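Ice-binding protein (Leucosporidium, PDB 3UYU) binds to the surface of ice crystals and inhibits their growth with low thermal hysteresis activity, conferring freeze tolerance. Local coordinates at residues A39-I44 / A69-T74; G32-S37 / P61-M66. The protein carries 2 engineered substitutions. All coordinates share one frame; numbering follows the deposited sequence.

Both contacts join two successive coils near one end of the right-handed beta-helix, their centres about 12 Å apart. Their segments alternate along the chain: 32-37, 39-44, 61-66, then 69-74. Strand 34-36 of contact 2 pairs in parallel with strand 67-69, so contact 2 brings the coils together as this pairing begins and contact 1 continues it past the strand ends. The two touch directly where Ile44 CD1 and Ala69 CB rest on Val36 CG2. From contact 1 the coils part: 39-44 runs into strand 44-45, containing the inferred ice-binding residue Thr45, and 69-74 leads to helix 76-96. The second subunit reaches both contacts, although dimerization is not required for thermal hysteresis.

Contact 1: residues A39-I44 / A69-T74; sequences AAATYI and AADYST
Ala41 CB meets the Tyr72 ring obliquely, and Tyr72 CE1 is 3.6 Å from Ala41 CB; one face of the ring is covered by Ala69 of its own segment, whose CB sits over the centre, 4.1 Å above the plane. The second flat group, the carboxylate of Asp71, turns its OD1 to the backbone of 39-44, where Ala41 N reaches it on the syn side, 30° out of plane, in a hydrogen bond of 2.8 Å. These are stacked corners of a right-handed beta-helix: 39-44 forms a 3-10 turn at 41-43, and 69-74 opens with a type I beta turn from Ala69 to Tyr72.

With CG of Asp71 placed between its backbone N and carbonyl carbon (chi1 57°), the carboxylate swings back to the start of the 3-10 turn. OD1 grips the first amide of that turn directly, while OD2 accepts a bond of 2.7 Å from water 1, which in turn receives a weak bond from Thr42 N. The carboxylate charge would probably be favoured beside these amide N-H groups. Farther back, Ala70 N donates to Ala39 O at 3.2 Å, tying the first half of the beta turn to the backbone just ahead of the 3-10 turn.

Ala40 also makes backbone hydrogen bonds to the second subunit, whose Val230 packs on Asp71. Leu49 of the same chain touches both Ile44 and Tyr72. Small residues let the corners come close: Ala41 CB and Ala69 CB are 3.6 Å apart.

Contact 2: residues G32-S37 / P61-M66; sequences GDIGVS and PQVTGM. Engineered in segment 61-66: Met66 (natural residue Leu).
Ile34 and Val63 cross obliquely, meeting through Ile34 CD1 and Val63 CG2 at 4.1 Å, while the carboxylate of Asp33 turns to the backbone of 61-66. With CG beside the backbone N (chi1 -64°), Asp33 OD1 accepts a nearly straight hydrogen bond of 2.8 Å from Met66 N, which approaches from above the carboxylate plane, 47° out of it. Without this carboxylate, as with an alanine here, the Met66 amide would probably lose its acceptor and the backbone at 65-66 be held less firmly. Gly65 CA passes 3.5 Å from Asp33 OD1, where a side chain pointing toward the other segment would collide with that oxygen. Met66, an engineered replacement of the natural leucine modelled as selenomethionine, skirts Asp33 OD1 with its CB and SE while its end leads away.

Two backbone bonds flank the carboxylate: Gly32 N to Thr64 O and Ile34 N to Met66 O, both 3.0 Å. Gly32 O, buried and without a polar partner, has Val63 CG1 against it.

The contact forms a corner of the beta-helix, where the parallel pairing of strands 29-31 and 63-64 gives way to that of 34-36 and 67-69. Phe47 packs on both Ile34 and Val63, and Ser37 abuts helix 76-96.

Contact 1: residues A39-I44 / A69-T74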
loop_
_atom_site.group_PDB
_atom_site.type_symbol
_atom_site.label_atom_id
_atom_site.label_comp_id
_atom_site.label_asym_id
_atom_site.label_seq_id
_atom_site.Cartn_x
_atom_site.Cartn_y
_atom_site.Cartn_z
ATOM N N ALA A 39 9.864 -0.916 -14.834
ATOM C CA ALA A 39 10.636 -0.190 -15.885
ATOM C C ALA A 39 11.391 1.034 -15.439
ATOM O O ALA A 39 10.948 1.846 -14.572
ATOM C CB ALA A 39 9.700 0.209 -17.077
ATOM N N ALA A 40 12.559 1.266 -16.051
ATOM C CA ALA A 40 13.307 2.492 -15.826
ATOM C C ALA A 40 12.713 3.717 -16.645
ATOM O O ALA A 40 11.889 3.496 -17.550
ATOM C CB ALA A 40 14.779 2.285 -16.326
ATOM N N ALA A 41 13.176 4.928 -16.339
ATOM C CA ALA A 41 12.619 6.149 -16.929
ATOM C C ALA A 41 12.825 6.174 -18.437
ATOM O O ALA A 41 12.081 6.841 -19.152
ATOM C CB ALA A 41 13.158 7.339 -16.283
ATOM N N THR A 42 13.745 5.360 -18.939
ATOM C CA THR A 42 13.929 5.289 -20.378
ATOM C C THR A 42 12.706 4.728 -21.132
ATOM O O THR A 42 12.550 4.908 -22.338
ATOM C CB THR A 42 15.246 4.453 -20.670
ATOM O OG1 THR A 42 15.385 4.266 -22.081
ATOM C CG2 THR A 42 15.146 3.134 -20.129
ATOM N N TYR A 43 11.770 4.097 -20.421
ATOM C CA TYR A 43 10.582 3.583 -21.052
ATOM C C TYR A 43 9.377 4.556 -20.953
ATOM O O TYR A 43 8.283 4.141 -21.360
ATOM C CB TYR A 43 10.189 2.266 -20.373
ATOM C CG TYR A 43 11.131 1.135 -20.702
ATOM C CD1 TYR A 43 11.038 0.491 -21.914
ATOM C CD2 TYR A 43 12.148 0.779 -19.817
ATOM C CE1 TYR A 43 11.893 -0.570 -22.235
ATOM C CE2 TYR A 43 13.029 -0.278 -20.135
ATOM C CZ TYR A 43 12.873 -0.941 -21.325
ATOM O OH TYR A 43 13.710 -1.988 -21.636
ATOM N N ILE A 44 9.636 5.746 -20.442
ATOM C CA ILE A 44 8.675 6.889 -20.533
ATOM C C ILE A 44 9.177 7.802 -21.661
ATOM O O ILE A 44 10.208 8.451 -21.517
ATOM C CB ILE A 44 8.587 7.640 -19.225
ATOM C CG1 ILE A 44 8.092 6.711 -18.079
ATOM C CG2 ILE A 44 7.674 8.933 -19.373
ATOM C CD1 ILE A 44 8.152 7.441 -16.631
ATOM N N ALA A 69 9.710 6.941 -11.905
ATOM C CA ALA A 69 10.165 5.662 -12.502
ATOM C C ALA A 69 11.005 4.868 -11.518
ATOM O O ALA A 69 11.512 5.463 -10.565
ATOM C CB ALA A 69 11.009 5.943 -13.778
ATOM N N ALA A 70 11.131 3.569 -11.853
ATOM C CA ALA A 70 11.680 2.574 -10.859
ATOM C C ALA A 70 13.190 2.858 -10.556
ATOM O O ALA A 70 13.675 2.359 -9.533
ATOM C CB ALA A 70 11.464 1.152 -11.315
ATOM N N ASP A 71 13.910 3.569 -11.440
ATOM C CA ASP A 71 15.348 3.879 -11.196
ATOM C C ASP A 71 15.613 5.207 -10.507
ATOM O O ASP A 71 16.782 5.614 -10.286
ATOM C CB ASP A 71 16.168 3.781 -12.507
ATOM C CG ASP A 71 15.635 4.695 -13.633
ATOM O OD1 ASP A 71 14.384 4.868 -13.783
ATOM O OD2 ASP A 71 16.450 5.183 -14.452
ATOM N N TYR A 72 14.549 5.943 -10.156
ATOM C CA TYR A 72 14.691 7.155 -9.440
ATOM C C TYR A 72 15.075 6.967 -7.960
ATOM O O TYR A 72 15.065 5.864 -7.453
ATOM C CB TYR A 72 13.394 8.018 -9.585
ATOM C CG TYR A 72 13.174 8.632 -10.999
ATOM C CD1 TYR A 72 14.100 8.520 -12.048
ATOM C CD2 TYR A 72 11.975 9.351 -11.255
ATOM C CE1 TYR A 72 13.879 9.143 -13.311
ATOM C CE2 TYR A 72 11.740 9.954 -12.529
ATOM C CZ TYR A 72 12.690 9.830 -13.531
ATOM O OH TYR A 72 12.459 10.446 -14.738
ATOM N N SER A 73 15.447 8.025 -7.312
ATOM C CA SER A 73 15.989 7.932 -5.951
ATOM C C SER A 73 14.924 7.613 -4.942
ATOM O O SER A 73 13.772 7.991 -5.078
ATOM C CB SER A 73 16.603 9.292 -5.609
ATOM O OG SER A 73 17.624 9.589 -6.568
ATOM N N THR A 74 15.380 6.992 -3.864
ATOM C CA THR A 74 14.572 6.763 -2.657
ATOM C C THR A 74 13.809 7.995 -2.151
ATOM O O THR A 74 14.387 9.105 -2.019
ATOM C CB THR A 74 15.574 6.167 -1.568
ATOM O OG1 THR A 74 16.288 5.043 -2.153
ATOM C CG2 THR A 74 14.828 5.657 -0.428
HETATM O O HOH W 1 16.341 5.211 -17.178
#

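Contact 2: residues G32-S37 / P61-M66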
loop_
_atom_site.group_PDB
_atom_site.type_symbol
_atom_site.label_atom_id
_atom_site.label_comp_id
_atom_site.label_asym_id
_atom_site.label_seq_id
_atom_site.Cartn_x
_atom_site.Cartn_y
_atom_site.Cartn_z
ATOM N N GLY A 32 -2.603 14.807 -13.012
ATOM C CA GLY A 32 -2.264 13.757 -11.986
ATOM C C GLY A 32 -0.923 13.178 -12.310
ATOM O O GLY A 32 -0.395 13.340 -13.425
ATOM N N ASP A 33 -0.401 12.438 -11.322
ATOM C CA ASP A 33 0.952 11.847 -11.488
ATOM C C ASP A 33 0.934 10.676 -12.436
ATOM O O ASP A 33 -0.068 9.955 -12.619
ATOM C CB ASP A 33 1.463 11.370 -10.116
ATOM C CG ASP A 33 1.648 12.498 -9.142
ATOM O OD1 ASP A 33 1.669 13.709 -9.488
ATOM O OD2 ASP A 33 1.778 12.188 -7.875
ATOM N N ILE A 34 2.115 10.384 -12.990
ATOM C CA ILE A 34 2.296 9.187 -13.751
ATOM C C ILE A 34 3.558 8.394 -13.266
ATOM O O ILE A 34 4.505 9.000 -12.690
ATOM C CB ILE A 34 2.367 9.417 -15.312
ATOM C CG1 ILE A 34 3.655 10.151 -15.692
ATOM C CG2 ILE A 34 1.096 10.213 -15.824
ATOM C CD1 ILE A 34 3.886 10.262 -17.275
ATOM N N GLY A 35 3.478 7.085 -13.479
ATOM C CA GLY A 35 4.549 6.183 -13.002
ATOM C C GLY A 35 4.742 4.917 -13.726
ATOM O O GLY A 35 3.828 4.379 -14.297
ATOM N N VAL A 36 6.031 4.472 -13.757
ATOM C CA VAL A 36 6.379 3.159 -14.267
ATOM C C VAL A 36 7.258 2.394 -13.303
ATOM O O VAL A 36 8.153 3.016 -12.705
ATOM C CB VAL A 36 7.054 3.172 -15.676
ATOM C CG1 VAL A 36 6.108 3.832 -16.721
ATOM C CG2 VAL A 36 8.344 3.871 -15.653
ATOM N N SER A 37 6.902 1.121 -13.142
ATOM C CA SER A 37 7.711 0.167 -12.322
ATOM C C SER A 37 7.253 -1.239 -12.732
ATOM O O SER A 37 6.067 -1.543 -12.762
ATOM C CB SER A 37 7.490 0.421 -10.826
ATOM O OG SER A 37 8.163 -0.636 -10.102
ATOM N N PRO A 61 5.922 19.346 -19.552
ATOM C CA PRO A 61 4.853 20.302 -19.800
ATOM C C PRO A 61 3.517 19.590 -20.014
ATOM O O PRO A 61 2.473 20.236 -19.783
ATOM C CB PRO A 61 5.310 21.030 -21.090
ATOM C CG PRO A 61 6.834 20.916 -21.039
ATOM C CD PRO A 61 7.046 19.495 -20.506
ATOM N N GLN A 62 3.523 18.303 -20.405
ATOM C CA GLN A 62 2.315 17.551 -20.664
ATOM C C GLN A 62 1.685 16.958 -19.415
ATOM O O GLN A 62 0.642 16.400 -19.562
ATOM C CB GLN A 62 2.579 16.428 -21.637
ATOM C CG GLN A 62 3.052 16.953 -23.060
ATOM C CD GLN A 62 3.551 15.806 -23.904
ATOM O OE1 GLN A 62 4.857 15.671 -24.106
ATOM N NE2 GLN A 62 2.704 14.959 -24.362
ATOM N N VAL A 63 2.338 17.054 -18.252
ATOM C CA VAL A 63 1.796 16.387 -17.030
ATOM C C VAL A 63 1.693 17.480 -15.998
ATOM O O VAL A 63 2.644 18.208 -15.670
ATOM C CB VAL A 63 2.752 15.292 -16.542
ATOM C CG1 VAL A 63 2.277 14.674 -15.174
ATOM C CG2 VAL A 63 2.821 14.168 -17.530
ATOM N N THR A 64 0.480 17.641 -15.435
ATOM C CA THR A 64 0.298 18.513 -14.296
ATOM C C THR A 64 0.370 17.623 -13.033
ATOM O O THR A 64 -0.595 16.948 -12.696
ATOM C CB THR A 64 -1.031 19.312 -14.398
ATOM O OG1 THR A 64 -0.949 20.149 -15.564
ATOM C CG2 THR A 64 -1.127 20.230 -13.196
ATOM N N GLY A 65 1.589 17.566 -12.473
ATOM C CA GLY A 65 1.899 16.594 -11.395
ATOM C C GLY A 65 3.315 16.142 -11.594
ATOM O O GLY A 65 4.145 16.891 -12.146
HETATM N N MSE A 66 3.617 14.972 -11.055
HETATM C CA MSE A 66 4.996 14.447 -11.105
HETATM C C MSE A 66 5.075 13.158 -11.831
HETATM O O MSE A 66 4.113 12.420 -11.965
HETATM C CB MSE A 66 5.480 14.198 -9.658
HETATM C CG MSE A 66 5.899 15.407 -8.924
HETATM SE SE MSE A 66 4.398 16.432 -8.274
HETATM C CE MSE A 66 5.462 17.593 -7.091
#